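Local coordinates for protein L-asparaginase I (Vibrio cholerae, PDB 2OCD) that probably catalyses the hydrolysis of L-asparagine to L-aspartate and ammonium, working as a homotetramer of the asparaginase 1 family, at residues P56-S60 against S61-P65; S117-P120 against L121-R125. All blocks are in the same frame, centred on the assembly; numbering follows the deposited sequence.

Interaction 1: residues P56-S60 against S61-P65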
ATOM      1  N   PRO B  56     -31.912  -2.485  28.419  1.00 21.12           N
ATOM      2  CA  PRO B  56     -31.889  -3.306  27.215  1.00 21.26           C
ATOM      3  C   PRO B  56     -30.612  -3.064  26.414  1.00 21.57           C
ATOM      4  O   PRO B  56     -29.967  -2.032  26.551  1.00 20.82           O
ATOM      5  CB  PRO B  56     -33.108  -2.823  26.451  1.00 21.14           C
ATOM      6  CG  PRO B  56     -33.217  -1.306  26.854  1.00 20.93           C
ATOM      7  CD  PRO B  56     -32.505  -1.154  28.180  1.00 21.08           C
ATOM      8  N   LEU B  57     -30.270  -4.050  25.609  1.00 22.36           N
ATOM      9  CA  LEU B  57     -29.151  -3.982  24.678  1.00 23.44           C
ATOM     10  C   LEU B  57     -29.490  -2.961  23.596  1.00 23.51           C
ATOM     11  O   LEU B  57     -30.653  -2.776  23.243  1.00 24.50           O
ATOM     12  CB  LEU B  57     -28.958  -5.346  24.027  1.00 22.97           C
ATOM     13  CG  LEU B  57     -27.556  -5.804  23.675  1.00 23.68           C
ATOM     14  CD1 LEU B  57     -26.619  -5.780  24.862  1.00 22.40           C
ATOM     15  CD2 LEU B  57     -27.684  -7.233  23.138  1.00 25.24           C
HETATM   16  N   MSE B  58     -28.478  -2.293  23.082  1.00 23.56           N
HETATM   17  CA  MSE B  58     -28.683  -1.251  22.074  1.00 23.25           C
HETATM   18  C   MSE B  58     -28.358  -1.816  20.723  1.00 22.19           C
HETATM   19  O   MSE B  58     -27.453  -2.605  20.592  1.00 21.02           O
HETATM   20  CB  MSE B  58     -27.797  -0.030  22.361  1.00 22.65           C
HETATM   21  CG  MSE B  58     -28.195   0.749  23.627  1.00 23.51           C
HETATM   22 SE   MSE B  58     -26.811   2.039  24.058  0.80 25.67          SE
HETATM   23  CE  MSE B  58     -27.580   2.799  25.666  1.00 20.78           C
ATOM     24  N   ASP B  59     -29.137  -1.428  19.730  1.00 22.25           N
ATOM     25  CA  ASP B  59     -28.810  -1.736  18.363  1.00 22.57           C
ATOM     26  C   ASP B  59     -28.256  -0.499  17.663  1.00 21.47           C
ATOM     27  O   ASP B  59     -28.911   0.532  17.636  1.00 20.08           O
ATOM     28  CB  ASP B  59     -30.031  -2.215  17.610  1.00 23.22           C
ATOM     29  CG  ASP B  59     -29.738  -2.328  16.155  1.00 26.77           C
ATOM     30  OD1 ASP B  59     -29.302  -1.312  15.545  1.00 29.57           O
ATOM     31  OD2 ASP B  59     -29.852  -3.448  15.633  1.00 33.54           O
ATOM     32  N   SER B  60     -27.079  -0.629  17.058  1.00 21.13           N
ATOM     33  CA  SER B  60     -26.295   0.540  16.641  1.00 21.21           C
ATOM     34  C   SER B  60     -27.041   1.453  15.663  1.00 20.83           C
ATOM     35  O   SER B  60     -26.904   2.680  15.760  1.00 21.16           O
ATOM     36  CB  SER B  60     -24.884   0.168  16.102  1.00 21.17           C
ATOM     37  OG  SER B  60     -24.936  -0.826  15.098  1.00 23.10           O
ATOM     38  N   SER B  61     -27.829   0.884  14.754  1.00 20.17           N
ATOM     39  CA  SER B  61     -28.551   1.687  13.769  1.00 20.72           C
ATOM     40  C   SER B  61     -29.750   2.454  14.340  1.00 20.68           C
ATOM     41  O   SER B  61     -30.167   3.444  13.768  1.00 21.26           O
ATOM     42  CB  SER B  61     -28.993   0.825  12.571  1.00 20.91           C
ATOM     43  OG  SER B  61     -29.413  -0.460  12.990  1.00 21.97           O
ATOM     44  N   ASP B  62     -30.281   2.011  15.479  1.00 20.92           N
ATOM     45  CA  ASP B  62     -31.366   2.694  16.153  1.00 21.13           C
ATOM     46  C   ASP B  62     -30.926   3.706  17.188  1.00 21.20           C
ATOM     47  O   ASP B  62     -31.749   4.468  17.668  1.00 21.32           O
ATOM     48  CB  ASP B  62     -32.260   1.670  16.802  1.00 21.24           C
ATOM     49  CG  ASP B  62     -32.877   0.739  15.787  1.00 24.43           C
ATOM     50  OD1 ASP B  62     -32.879   1.076  14.565  1.00 27.51           O
ATOM     51  OD2 ASP B  62     -33.339  -0.358  16.200  1.00 30.00           O
HETATM   52  N   MSE B  63     -29.630   3.739  17.498  1.00 21.35           N
HETATM   53  CA  MSE B  63     -29.091   4.645  18.500  1.00 21.97           C
HETATM   54  C   MSE B  63     -29.686   6.051  18.405  1.00 20.71           C
HETATM   55  O   MSE B  63     -30.059   6.527  17.339  1.00 20.34           O
HETATM   56  CB  MSE B  63     -27.565   4.838  18.356  1.00 23.00           C
HETATM   57  CG  MSE B  63     -26.655   3.651  18.563  1.00 26.50           C
HETATM   58 SE   MSE B  63     -26.368   3.139  20.375  0.80 36.84          SE
HETATM   59  CE  MSE B  63     -25.422   4.728  21.086  1.00 34.28           C
ATOM     60  N   THR B  64     -29.609   6.738  19.535  1.00 19.15           N
ATOM     61  CA  THR B  64     -30.185   8.040  19.733  1.00 17.23           C
ATOM     62  C   THR B  64     -29.278   8.815  20.654  1.00 16.68           C
ATOM     63  O   THR B  64     -28.434   8.237  21.375  1.00 16.26           O
ATOM     64  CB  THR B  64     -31.599   7.869  20.331  1.00 17.63           C
ATOM     65  OG1 THR B  64     -32.567   8.091  19.291  1.00 16.53           O
ATOM     66  CG2 THR B  64     -31.833   8.775  21.503  1.00 14.91           C
ATOM     67  N   PRO B  65     -29.397  10.137  20.627  1.00 15.64           N
ATOM     68  CA  PRO B  65     -28.585  10.874  21.579  1.00 15.28           C
ATOM     69  C   PRO B  65     -28.962  10.570  23.046  1.00 15.78           C
ATOM     70  O   PRO B  65     -28.085  10.636  23.929  1.00 16.28           O
ATOM     71  CB  PRO B  65     -28.828  12.322  21.176  1.00 15.53           C
ATOM     72  CG  PRO B  65     -29.286  12.229  19.700  1.00 15.50           C
ATOM     73  CD  PRO B  65     -30.155  11.022  19.734  1.00 15.31           C
TER
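The carboxylate of Asp59 folds forward onto Ser61, and its OD1 takes two short bonds there, the one from the amide bent (131°). With CG anti to the backbone N (chi1 171°), OD1 accepts the Ser61 hydroxyl at 2.7 Å from OG and the Ser61 amide at 2.8 Å from N. The amide comes in nearly along the C-O axis, while OG arrives on the syn side, 22° out of the carboxylate plane. A longer, weak bond from Asp62 N also reaches OD1. The main acceptor for Asp62 N is the backbone oxygen of Asp59, 3.0 Å from O, with the donor above the carbonyl plane. The amide of Met63 makes two weak bonds, to Asp59 O and Ser60 O. The bond from Asp59 OD1 to Ser61 N makes an Asx turn, overlaid on the reverse turn closed by Asp62 N; together they bend the chain from strand 48-58 towards helix 65-78, in the beta-alpha-beta crossover that leads on to strand 84-88. Ser60, predicted to bind substrate, lies at the bend; its O also accepts from Thr93 OG1, and Met63 CG presses against this oxygen at 3.0 Å. Asp59 OD1 and Asp62 OD2 stand 4.2 Å apart, like charges that the donors around OD1 would probably temper. Asp62 OD1 has its own partner, the backbone N of Gln250 of the second subunit. Beneath the turn, the extended selenomethionine Met58 and the doubly bent selenomethionine Met63 cross at about a right angle, SE to SE 3.9 Å, and both side chains rest on helix 65-78.

Interaction 2: residues S117-P120 against L121-R125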
ATOM      1  N   SER B 117     -16.646  -5.774  16.657  1.00 16.58           N
ATOM      2  CA  SER B 117     -16.191  -6.707  15.670  1.00 18.03           C
ATOM      3  C   SER B 117     -17.272  -6.990  14.615  1.00 18.40           C
ATOM      4  O   SER B 117     -18.439  -6.730  14.821  1.00 17.34           O
ATOM      5  CB  SER B 117     -15.751  -7.998  16.365  1.00 18.36           C
ATOM      6  OG  SER B 117     -16.876  -8.801  16.720  1.00 20.30           O
ATOM      7  N   GLN B 118     -16.834  -7.484  13.460  1.00 20.03           N
ATOM      8  CA  GLN B 118     -17.737  -7.900  12.400  1.00 21.12           C
ATOM      9  C   GLN B 118     -18.318  -9.237  12.746  1.00 20.61           C
ATOM     10  O   GLN B 118     -19.436  -9.515  12.399  1.00 21.17           O
ATOM     11  CB  GLN B 118     -16.999  -8.080  11.062  1.00 21.58           C
ATOM     12  CG  GLN B 118     -16.469  -6.818  10.452  1.00 24.15           C
ATOM     13  CD  GLN B 118     -15.672  -7.082   9.151  1.00 25.60           C
ATOM     14  OE1 GLN B 118     -14.565  -6.524   8.951  1.00 26.19           O
ATOM     15  NE2 GLN B 118     -16.228  -7.939   8.266  1.00 27.62           N
ATOM     16  N   ILE B 119     -17.514 -10.092  13.359  1.00 20.39           N
ATOM     17  CA  ILE B 119     -17.892 -11.483  13.582  1.00 20.46           C
ATOM     18  C   ILE B 119     -18.106 -11.697  15.089  1.00 20.29           C
ATOM     19  O   ILE B 119     -17.284 -11.278  15.903  1.00 20.51           O
ATOM     20  CB  ILE B 119     -16.766 -12.444  13.082  1.00 20.85           C
ATOM     21  CG1 ILE B 119     -16.424 -12.225  11.592  1.00 22.15           C
ATOM     22  CG2 ILE B 119     -17.143 -13.856  13.280  1.00 19.27           C
ATOM     23  CD1 ILE B 119     -17.564 -12.475  10.642  1.00 22.12           C
ATOM     24  N   PRO B 120     -19.184 -12.378  15.486  1.00 19.52           N
ATOM     25  CA  PRO B 120     -19.263 -12.571  16.930  1.00 19.70           C
ATOM     26  C   PRO B 120     -18.051 -13.303  17.485  1.00 19.39           C
ATOM     27  O   PRO B 120     -17.504 -14.131  16.802  1.00 19.75           O
ATOM     28  CB  PRO B 120     -20.508 -13.429  17.116  1.00 19.11           C
ATOM     29  CG  PRO B 120     -21.216 -13.388  15.832  1.00 20.07           C
ATOM     30  CD  PRO B 120     -20.283 -13.008  14.752  1.00 19.04           C
ATOM     31  N   LEU B 121     -17.668 -13.004  18.718  1.00 20.41           N
ATOM     32  CA  LEU B 121     -16.585 -13.707  19.449  1.00 21.24           C
ATOM     33  C   LEU B 121     -16.735 -15.232  19.412  1.00 22.10           C
ATOM     34  O   LEU B 121     -15.748 -15.971  19.225  1.00 22.25           O
ATOM     35  CB  LEU B 121     -16.515 -13.239  20.928  1.00 21.54           C
ATOM     36  CG  LEU B 121     -15.242 -13.476  21.776  1.00 21.99           C
ATOM     37  CD1 LEU B 121     -13.926 -12.781  21.209  1.00 19.68           C
ATOM     38  CD2 LEU B 121     -15.511 -13.047  23.223  1.00 20.77           C
ATOM     39  N   ALA B 122     -17.958 -15.712  19.589  1.00 22.61           N
ATOM     40  CA  ALA B 122     -18.159 -17.161  19.578  1.00 23.76           C
ATOM     41  C   ALA B 122     -17.833 -17.796  18.202  1.00 24.45           C
ATOM     42  O   ALA B 122     -17.459 -18.966  18.146  1.00 25.01           O
ATOM     43  CB  ALA B 122     -19.576 -17.524  20.023  1.00 23.12           C
ATOM     44  N   ASP B 123     -17.982 -17.038  17.108  1.00 25.03           N
ATOM     45  CA  ASP B 123     -17.835 -17.577  15.751  1.00 25.38           C
ATOM     46  C   ASP B 123     -16.309 -17.824  15.629  1.00 24.92           C
ATOM     47  O   ASP B 123     -15.501 -17.072  16.187  1.00 24.70           O
ATOM     48  CB  ASP B 123     -18.378 -16.568  14.667  1.00 25.87           C
ATOM     49  CG  ASP B 123     -19.815 -16.948  14.005  1.00 28.47           C
ATOM     50  OD1 ASP B 123     -20.562 -17.842  14.476  1.00 32.55           O
ATOM     51  OD2 ASP B 123     -20.209 -16.306  12.961  1.00 28.11           O
ATOM     52  N   LEU B 124     -15.907 -18.885  14.937  1.00 24.73           N
ATOM     53  CA  LEU B 124     -14.472 -19.179  14.735  1.00 24.75           C
ATOM     54  C   LEU B 124     -13.724 -17.994  14.081  1.00 24.70           C
ATOM     55  O   LEU B 124     -14.290 -17.269  13.273  1.00 25.64           O
ATOM     56  CB  LEU B 124     -14.322 -20.454  13.893  1.00 24.70           C
ATOM     57  CG  LEU B 124     -12.935 -21.038  13.571  1.00 23.99           C
ATOM     58  CD1 LEU B 124     -12.110 -21.322  14.806  1.00 24.77           C
ATOM     59  CD2 LEU B 124     -13.118 -22.289  12.757  1.00 24.34           C
ATOM     60  N   ARG B 125     -12.463 -17.793  14.450  1.00 24.70           N
ATOM     61  CA  ARG B 125     -11.615 -16.675  13.930  1.00 24.07           C
ATOM     62  C   ARG B 125     -12.281 -15.280  13.844  1.00 23.30           C
ATOM     63  O   ARG B 125     -12.058 -14.501  12.897  1.00 23.48           O
ATOM     64  CB  ARG B 125     -10.908 -17.060  12.608  1.00 23.90           C
ATOM     65  CG  ARG B 125     -11.772 -17.253  11.369  1.00 23.96           C
ATOM     66  CD  ARG B 125     -11.022 -18.069  10.255  1.00 23.75           C
ATOM     67  NE  ARG B 125      -9.704 -17.518  10.016  1.00 21.46           N
ATOM     68  CZ  ARG B 125      -9.437 -16.499   9.212  1.00 23.77           C
ATOM     69  NH1 ARG B 125     -10.381 -15.929   8.500  1.00 25.39           N
ATOM     70  NH2 ARG B 125      -8.199 -16.048   9.099  1.00 26.03           N
TER
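Ile119 CG2 presses on the CB of Asp123 at 3.3 Å, a tight carbon contact in which the two side chains cross at about a right angle. CG2 points there because it stands anti to the backbone N. The Asp123 carboxylate then runs alongside the ring of Pro120, both pointing the same way, with OD2 3.8 Å from CD. The Pro120 ring also packs on Thr14, the predicted nucleophile. Behind these contacts is a type I beta turn from Pro120 to Asp123, closed by Asp123 N donating to Pro120 O at 3.0 Å from above the carbonyl plane. Further back, Ser117 OG bonds to Ile119 O at 2.6 Å, an oxygen that Ser126 OG also reaches. The carboxylate of Asp127, at the start of helix 127-141, accepts the amides of Gln118 and Ile119, tying the loop after strand 112-115 to the helix that follows. Arg43 of the third subunit bonds to Ala122 O, and Ile185 of that subunit packs on Ile119. Across the two segments the side chains meet through van der Waals contact alone, consistent with a turn closed by one backbone bond and a loop gripped by Ser117, Ser126 and Asp127.

Overall arrangement
Interactions 1 and 2 are separate turns of the N-terminal region, in series along the chain, their centres 20 Å apart and their nearest atoms about 9 Å apart, without touching. Interaction 1 includes the C-terminal end of strand 48-58 and interaction 2 lies just after strand 112-115, two parallel strands of the same sheet, and each borders the predicted active site. In interaction 1 the Ser60 side chain lies about 3 Å from a bound acetate, probably from the crystallisation liquor, about 4 Å from that of Asp92 and about 6 Å from that of Thr91. In interaction 2 the Pro120 side chain comes about 4 Å from that of Thr14. Residues 56-65 face the second subunit, residues 117-125 the third.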